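Local coordinates for tail spike protein (Acinetobacter phage vB_AbaP_AS12, PDB 6EU4) that probably recognises and degrades the capsular polysaccharide of its Acinetobacter baumannii host as a trimeric receptor-binding tailspike of the phage, at residues 231-236 and 255-260; 285-290 and 314-319; 337-342 and 372-377. All coordinates share one frame; numbering follows the deposited sequence.

Contact 1: residues 231-236 and 255-260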
# COMPACT_ATOMS: atom_id res chain seq x y z
N GLU A 231 -5.24 -29.76 1.96
CA GLU A 231 -5.02 -28.52 1.22
C GLU A 231 -6.27 -27.68 1.37
O GLU A 231 -7.38 -28.20 1.24
CB GLU A 231 -4.71 -28.82 -0.26
CG GLU A 231 -3.38 -29.49 -0.45
CD GLU A 231 -3.18 -30.16 -1.81
OE1 GLU A 231 -4.13 -30.23 -2.62
OE2 GLU A 231 -2.06 -30.65 -2.06
N GLY A 232 -6.11 -26.39 1.68
CA GLY A 232 -7.26 -25.58 2.01
C GLY A 232 -8.06 -25.11 0.82
O GLY A 232 -9.19 -25.56 0.59
N ILE A 233 -7.48 -24.15 0.09
CA ILE A 233 -8.08 -23.56 -1.11
C ILE A 233 -7.08 -23.76 -2.25
O ILE A 233 -5.89 -23.44 -2.11
CB ILE A 233 -8.42 -22.08 -0.88
CG1 ILE A 233 -9.49 -21.95 0.21
CG2 ILE A 233 -8.89 -21.43 -2.20
CD1 ILE A 233 -9.72 -20.55 0.67
N LYS A 234 -7.56 -24.31 -3.36
CA LYS A 234 -6.68 -24.75 -4.44
C LYS A 234 -7.26 -24.34 -5.80
O LYS A 234 -8.38 -24.73 -6.13
CB LYS A 234 -6.51 -26.25 -4.37
CG LYS A 234 -5.51 -26.81 -5.32
CD LYS A 234 -5.29 -28.29 -5.03
CE LYS A 234 -4.06 -28.81 -5.72
NZ LYS A 234 -3.83 -30.27 -5.38
N SER A 235 -6.47 -23.61 -6.58
CA SER A 235 -6.93 -23.04 -7.84
C SER A 235 -5.79 -23.10 -8.86
O SER A 235 -4.61 -23.18 -8.50
CB SER A 235 -7.42 -21.60 -7.63
OG SER A 235 -7.90 -20.99 -8.81
N VAL A 236 -6.17 -23.04 -10.14
CA VAL A 236 -5.24 -23.05 -11.27
C VAL A 236 -5.18 -21.69 -11.97
O VAL A 236 -4.09 -21.20 -12.30
CB VAL A 236 -5.63 -24.15 -12.28
CG1 VAL A 236 -4.77 -24.07 -13.52
CG2 VAL A 236 -5.54 -25.55 -11.67
N PHE A 255 -3.12 -22.13 1.06
CA PHE A 255 -3.61 -21.47 -0.16
C PHE A 255 -2.71 -21.88 -1.33
O PHE A 255 -1.48 -21.74 -1.24
CB PHE A 255 -3.56 -19.95 -0.02
CG PHE A 255 -4.53 -19.37 0.99
CD1 PHE A 255 -5.82 -19.03 0.62
CD2 PHE A 255 -4.11 -19.10 2.28
CE1 PHE A 255 -6.69 -18.45 1.54
CE2 PHE A 255 -4.98 -18.53 3.20
CZ PHE A 255 -6.27 -18.20 2.84
N ILE A 256 -3.31 -22.38 -2.41
CA ILE A 256 -2.59 -22.78 -3.61
C ILE A 256 -3.24 -22.09 -4.79
O ILE A 256 -4.43 -22.32 -5.06
CB ILE A 256 -2.62 -24.31 -3.83
CG1 ILE A 256 -2.09 -25.08 -2.62
CG2 ILE A 256 -1.89 -24.68 -5.11
CD1 ILE A 256 -2.60 -26.52 -2.63
N PHE A 257 -2.47 -21.25 -5.50
CA PHE A 257 -2.93 -20.59 -6.71
C PHE A 257 -1.93 -20.86 -7.83
O PHE A 257 -0.72 -20.92 -7.60
CB PHE A 257 -3.12 -19.09 -6.49
CG PHE A 257 -4.34 -18.74 -5.68
CD1 PHE A 257 -4.29 -18.74 -4.31
CD2 PHE A 257 -5.53 -18.40 -6.32
CE1 PHE A 257 -5.42 -18.45 -3.55
CE2 PHE A 257 -6.65 -18.08 -5.58
CZ PHE A 257 -6.60 -18.11 -4.19
N GLY A 258 -2.44 -21.07 -9.03
CA GLY A 258 -1.58 -21.46 -10.14
C GLY A 258 -1.13 -22.91 -10.05
O GLY A 258 -0.07 -23.25 -10.59
N HIS A 259 -1.92 -23.76 -9.39
CA HIS A 259 -1.67 -25.20 -9.34
C HIS A 259 -1.29 -25.72 -10.72
O HIS A 259 -2.02 -25.50 -11.69
CB HIS A 259 -2.94 -25.89 -8.81
CG HIS A 259 -2.98 -27.38 -8.97
ND1 HIS A 259 -2.02 -28.22 -8.44
CD2 HIS A 259 -3.92 -28.19 -9.51
CE1 HIS A 259 -2.36 -29.48 -8.68
NE2 HIS A 259 -3.50 -29.49 -9.34
N THR A 260 -0.15 -26.40 -10.79
CA THR A 260 0.41 -26.87 -12.06
C THR A 260 -0.04 -28.27 -12.45
O THR A 260 0.36 -28.77 -13.51
CB THR A 260 1.93 -26.89 -11.99
OG1 THR A 260 2.31 -27.75 -10.90
CG2 THR A 260 2.51 -25.49 -11.79
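Two successive rungs of a right-handed parallel beta-helix meet here, strand 233-234 lying beside strand 255-257 in parallel register. I256 N donates to I233 O at 2.8 Å, and I256 O in turn receives S235 N at 2.9 Å, so I256 is gripped through both its backbone polar groups. Past the strand end the chain bends at G258, whose positive phi suits glycine, and H259 N closes onto S235 O at 2.9 Å. That bend turns the imidazole back over the neighbouring rung: with CG anti to the backbone N (chi1 167°), the H259 ring takes K234 CE over the centre of one face, a CH-pi contact of 3.5 Å to the centroid and 11° off the normal. V236 CG2 meets the same ring at its edge, 3.8 Å from H259 CD2. The extended K234 chain runs alongside I256 and ends in a salt bridge, K234 NZ to E231 OE1 at 2.8 Å, on the syn side of the carboxylate but somewhat out of its plane. I256 CD1 packs under that bridge, 3.8 Å from E231 CG. On the other face of the sheet I233 CD1 reaches F255 CE1 at 3.8 Å. E231 is also paired with R253, and S235 OG is bonded to A213 O. I233 and F255 pack inward on strand 241-250, F255 stacks on W286, and strand 284-304 continues the sheet beyond F255.

Contact 2: residues 285-290 and 314-319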
# COMPACT_ATOMS: atom_id res chain seq x y z
N GLY A 285 2.66 -22.19 3.48
CA GLY A 285 1.48 -21.41 3.83
C GLY A 285 0.73 -20.99 2.58
O GLY A 285 -0.45 -21.30 2.39
N TRP A 286 1.43 -20.27 1.71
CA TRP A 286 0.92 -19.82 0.43
C TRP A 286 1.83 -20.36 -0.66
O TRP A 286 3.05 -20.18 -0.60
CB TRP A 286 0.92 -18.30 0.36
CG TRP A 286 0.07 -17.62 1.35
CD1 TRP A 286 0.33 -17.43 2.67
CD2 TRP A 286 -1.19 -16.98 1.09
NE1 TRP A 286 -0.69 -16.72 3.26
CE2 TRP A 286 -1.64 -16.43 2.30
CE3 TRP A 286 -1.98 -16.83 -0.06
CZ2 TRP A 286 -2.85 -15.75 2.42
CZ3 TRP A 286 -3.18 -16.14 0.05
CH2 TRP A 286 -3.60 -15.61 1.29
N ASP A 287 1.24 -21.05 -1.63
CA ASP A 287 1.96 -21.60 -2.77
C ASP A 287 1.38 -20.89 -3.99
O ASP A 287 0.30 -21.25 -4.45
CB ASP A 287 1.79 -23.12 -2.83
CG ASP A 287 2.58 -23.77 -3.95
OD1 ASP A 287 3.02 -23.05 -4.89
OD2 ASP A 287 2.76 -25.01 -3.91
N LEU A 288 2.07 -19.85 -4.47
CA LEU A 288 1.57 -18.95 -5.50
C LEU A 288 2.39 -19.10 -6.76
O LEU A 288 3.63 -19.05 -6.72
CB LEU A 288 1.61 -17.50 -5.03
CG LEU A 288 0.94 -17.22 -3.69
CD1 LEU A 288 1.05 -15.74 -3.40
CD2 LEU A 288 -0.52 -17.66 -3.67
N ASN A 289 1.71 -19.31 -7.87
CA ASN A 289 2.33 -19.47 -9.17
C ASN A 289 1.57 -18.64 -10.19
O ASN A 289 0.34 -18.73 -10.27
CB ASN A 289 2.36 -20.95 -9.57
CG ASN A 289 2.97 -21.17 -10.93
OD1 ASN A 289 4.04 -20.63 -11.25
ND2 ASN A 289 2.29 -21.98 -11.75
N LYS A 290 2.29 -17.80 -10.94
CA LYS A 290 1.70 -16.93 -11.96
C LYS A 290 0.60 -16.06 -11.38
O LYS A 290 -0.44 -15.84 -12.00
CB LYS A 290 1.19 -17.75 -13.15
CG LYS A 290 2.30 -18.49 -13.91
CD LYS A 290 3.14 -17.55 -14.79
CE LYS A 290 4.12 -18.34 -15.69
NZ LYS A 290 4.78 -17.46 -16.71
N LEU A 314 7.19 -20.24 4.23
CA LEU A 314 5.91 -19.61 4.52
C LEU A 314 5.22 -19.21 3.23
O LEU A 314 4.04 -19.54 3.00
CB LEU A 314 6.09 -18.40 5.44
CG LEU A 314 4.83 -17.57 5.73
CD1 LEU A 314 3.70 -18.43 6.27
CD2 LEU A 314 5.16 -16.47 6.73
N PHE A 315 5.94 -18.47 2.38
CA PHE A 315 5.49 -18.03 1.06
C PHE A 315 6.39 -18.61 -0.02
O PHE A 315 7.61 -18.37 -0.02
CB PHE A 315 5.53 -16.51 0.93
CG PHE A 315 4.87 -15.75 2.06
CD1 PHE A 315 3.49 -15.65 2.12
CD2 PHE A 315 5.63 -15.06 3.00
CE1 PHE A 315 2.88 -14.94 3.14
CE2 PHE A 315 5.03 -14.36 4.03
CZ PHE A 315 3.66 -14.29 4.10
N LYS A 316 5.79 -19.32 -0.95
CA LYS A 316 6.45 -19.73 -2.18
C LYS A 316 5.78 -18.93 -3.30
O LYS A 316 4.58 -19.09 -3.55
CB LYS A 316 6.32 -21.23 -2.42
CG LYS A 316 6.91 -21.65 -3.75
CD LYS A 316 6.78 -23.16 -3.99
CE LYS A 316 7.40 -23.56 -5.29
NZ LYS A 316 7.29 -25.06 -5.48
N ILE A 317 6.55 -18.06 -3.95
CA ILE A 317 6.01 -17.10 -4.92
C ILE A 317 6.82 -17.20 -6.20
O ILE A 317 7.99 -16.79 -6.24
CB ILE A 317 6.00 -15.67 -4.36
CG1 ILE A 317 5.24 -15.67 -3.02
CG2 ILE A 317 5.33 -14.73 -5.35
CD1 ILE A 317 5.02 -14.30 -2.39
N VAL A 318 6.19 -17.73 -7.24
CA VAL A 318 6.86 -18.07 -8.49
C VAL A 318 6.16 -17.33 -9.63
O VAL A 318 4.94 -17.40 -9.78
CB VAL A 318 6.85 -19.59 -8.71
CG1 VAL A 318 7.43 -19.95 -10.05
CG2 VAL A 318 7.64 -20.28 -7.57
N TYR A 319 6.96 -16.63 -10.44
CA TYR A 319 6.49 -15.86 -11.60
C TYR A 319 5.22 -15.06 -11.28
O TYR A 319 4.24 -15.05 -12.04
CB TYR A 319 6.27 -16.78 -12.80
CG TYR A 319 7.57 -17.39 -13.28
CD1 TYR A 319 8.63 -16.60 -13.69
CD2 TYR A 319 7.72 -18.77 -13.35
CE1 TYR A 319 9.83 -17.17 -14.13
CE2 TYR A 319 8.89 -19.34 -13.79
CZ TYR A 319 9.95 -18.53 -14.17
OH TYR A 319 11.13 -19.10 -14.61
O HOH W 1 4.64 -26.03 -5.35
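W286 and F315 point the same way from adjacent parallel strands, into the side of the sheet that also carries L288 and I317. Their rings lie side by side but inclined, the five-membered ring of W286 at 34° to the F315 ring, and W286 CD1 comes to 3.6 Å from F315 CE1. Each has CG anti to its carbonyl carbon, which sends both rings off in the same direction; L314 CG covers one face of the F315 ring near its rim. Further along this side L288 CD1 lies 4.2 Å from I317 CG1. The reverse face is mostly polar, V318 lying among D287, K316 and N289. D287 and the extended K316 run alongside each other without direct contact of their charges, and a water links them, 2.6 Å from D287 OD2 and 2.8 Å from K316 NZ. D287 OD2 also forms a salt bridge with R253. N289 slants across V318, its OD1 3.7 Å from V318 CG1, while its amide nitrogen is bonded to G258 O. Five backbone bonds hold the register, among them the almost straight K316 N to W286 O, 2.9 Å and 177°. At the rung end K290 bends at chi2 and lays CD 3.8 Å from Y319 CB. Strand 253-257 flanks one side through D287 and N289, F315 meets F337 edge-to-face on the other, and M324 of strand 321-334 packs inside against F315 and I317.

Contact 3: residues 337-342 and 372-377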
# COMPACT_ATOMS: atom_id res chain seq x y z
N PHE A 337 11.55 -18.03 4.70
CA PHE A 337 10.39 -17.19 4.93
C PHE A 337 9.69 -16.92 3.60
O PHE A 337 8.50 -17.21 3.45
CB PHE A 337 10.82 -15.89 5.62
CG PHE A 337 9.73 -14.87 5.83
CD1 PHE A 337 8.98 -14.86 7.00
CD2 PHE A 337 9.52 -13.88 4.88
CE1 PHE A 337 8.01 -13.90 7.20
CE2 PHE A 337 8.55 -12.92 5.06
CZ PHE A 337 7.79 -12.92 6.23
N LEU A 338 10.45 -16.43 2.62
CA LEU A 338 9.96 -16.19 1.28
C LEU A 338 10.91 -16.88 0.32
O LEU A 338 12.12 -16.63 0.35
CB LEU A 338 9.90 -14.70 0.96
CG LEU A 338 9.65 -14.35 -0.52
CD1 LEU A 338 8.30 -14.87 -0.99
CD2 LEU A 338 9.76 -12.84 -0.70
N TYR A 339 10.36 -17.76 -0.50
CA TYR A 339 11.02 -18.23 -1.71
C TYR A 339 10.42 -17.46 -2.89
O TYR A 339 9.22 -17.58 -3.15
CB TYR A 339 10.83 -19.73 -1.89
CG TYR A 339 11.44 -20.23 -3.17
CD1 TYR A 339 12.78 -20.58 -3.22
CD2 TYR A 339 10.69 -20.33 -4.34
CE1 TYR A 339 13.37 -21.03 -4.41
CE2 TYR A 339 11.26 -20.78 -5.52
CZ TYR A 339 12.60 -21.11 -5.55
OH TYR A 339 13.19 -21.55 -6.72
N ALA A 340 11.24 -16.69 -3.59
CA ALA A 340 10.80 -15.87 -4.72
C ALA A 340 11.62 -16.25 -5.94
O ALA A 340 12.86 -16.14 -5.92
CB ALA A 340 10.95 -14.38 -4.44
N GLU A 341 10.94 -16.69 -6.99
CA GLU A 341 11.56 -17.11 -8.24
C GLU A 341 10.84 -16.39 -9.37
O GLU A 341 9.63 -16.58 -9.55
CB GLU A 341 11.48 -18.64 -8.41
CG GLU A 341 12.05 -19.13 -9.72
CD GLU A 341 11.93 -20.63 -9.91
OE1 GLU A 341 11.63 -21.36 -8.93
OE2 GLU A 341 12.13 -21.07 -11.06
N GLY A 342 11.55 -15.54 -10.09
CA GLY A 342 10.93 -14.75 -11.13
C GLY A 342 9.78 -13.87 -10.66
O GLY A 342 8.86 -13.60 -11.45
N MSE A 372 16.39 -16.76 4.80
CA MSE A 372 15.03 -16.31 5.06
C MSE A 372 14.37 -15.79 3.78
O MSE A 372 13.21 -16.12 3.51
CB MSE A 372 14.98 -15.26 6.15
CG MSE A 372 15.24 -15.82 7.55
SE MSE A 372 13.83 -17.09 8.15
CE MSE A 372 14.63 -18.77 7.53
N PHE A 373 15.13 -15.02 2.99
CA PHE A 373 14.68 -14.53 1.69
C PHE A 373 15.55 -15.19 0.65
O PHE A 373 16.74 -14.86 0.54
CB PHE A 373 14.74 -13.00 1.62
CG PHE A 373 13.84 -12.34 2.60
CD1 PHE A 373 12.50 -12.12 2.30
CD2 PHE A 373 14.30 -11.99 3.86
CE1 PHE A 373 11.65 -11.56 3.22
CE2 PHE A 373 13.44 -11.41 4.79
CZ PHE A 373 12.11 -11.20 4.47
N CYS A 374 14.99 -16.16 -0.07
CA CYS A 374 15.69 -16.85 -1.15
C CYS A 374 15.18 -16.20 -2.44
O CYS A 374 14.05 -16.45 -2.87
CB CYS A 374 15.41 -18.34 -1.09
SG CYS A 374 16.28 -19.29 -2.35
N VAL A 375 16.01 -15.36 -3.05
CA VAL A 375 15.59 -14.39 -4.06
C VAL A 375 16.32 -14.75 -5.35
O VAL A 375 17.49 -14.37 -5.52
CB VAL A 375 15.89 -12.95 -3.62
CG1 VAL A 375 15.32 -11.95 -4.61
CG2 VAL A 375 15.33 -12.68 -2.24
N VAL A 376 15.65 -15.47 -6.26
CA VAL A 376 16.31 -16.10 -7.38
C VAL A 376 15.60 -15.81 -8.71
O VAL A 376 14.42 -15.46 -8.75
CB VAL A 376 16.44 -17.63 -7.16
CG1 VAL A 376 17.07 -17.91 -5.80
CG2 VAL A 376 15.06 -18.34 -7.30
N SER A 377 16.36 -15.96 -9.80
CA SER A 377 15.83 -15.92 -11.17
C SER A 377 15.06 -14.63 -11.47
O SER A 377 13.85 -14.63 -11.71
CB SER A 377 14.94 -17.14 -11.43
OG SER A 377 15.69 -18.33 -11.31
O HOH W 2 13.68 -19.94 -12.81
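This is a rung-to-rung contact between neighbouring parallel strands, 338-341 and 374-376, further along the same beta-helix, and it is largely buried. The axes of these short strands approach to 5.0 Å and lie 1° from parallel, and four well-directed backbone bonds alternate between them from L338 N to V376 N, with a longer one from G342 N to V376 O ending the series; A340 N to C374 O, at 2.9 Å, is representative. At the corner M372 O takes two donors, a sound bond from L338 N and a weak one from F337 N. The interior side carries L338, A340, F373 and V375, with F337 joining them from the corner. F337 and F373 lie side by side with ring planes at 57°, F337 CD2 3.6 Å from F373 CE1, while the L338 side chain crosses F373 at about a right angle and brings CB to 3.9 Å from F373 CD1. On the opposite face Y339 sits beside C374, whose SG is 3.8 Å from Y339 CD1 and meets the ring obliquely. Y339 is fixed at its far end as well: OH donates to E341 OE1 at 2.7 Å, the oxygen lying in the plane of the phenol ring while the hydroxyl approaches from above the carboxylate. V376 CG2, placed between the backbone N and carbonyl carbon (chi1 of CG1 -52°), fills the angle between these two side chains, 3.8 Å from both Y339 OH and E341 CB. F337 also meets F350 edge-to-face, and V381 of strand 380-384 packs on L338, A340 and V375. Aromatic and aliphatic side chains stacked rung upon rung within a coil of parallel strands in register are the hallmark of the beta-helix, the fold common among phage tailspikes.

From the N terminus, contact 1 pairs 231-236 with 255-260, contact 2 joins 285-290 to 314-319, and contact 3 joins 337-342 to 372-377; each closes a single coil, with 18, 23 and 29 residues between its segments. The three follow in series, with no nesting or crossing, as expected when each coil returns to lie on the one before. They share one face of the solenoid: strand 253-257 neighbours strand 284-304, with F255 O probably hydrogen-bonded to D287 N, and strand 311-318 neighbours strand 336-341, where I317 N probably bonds to Y339 O. Contact 2 thus bridges contacts 1 and 3, whose centres lie about 19 Å apart and which do not touch.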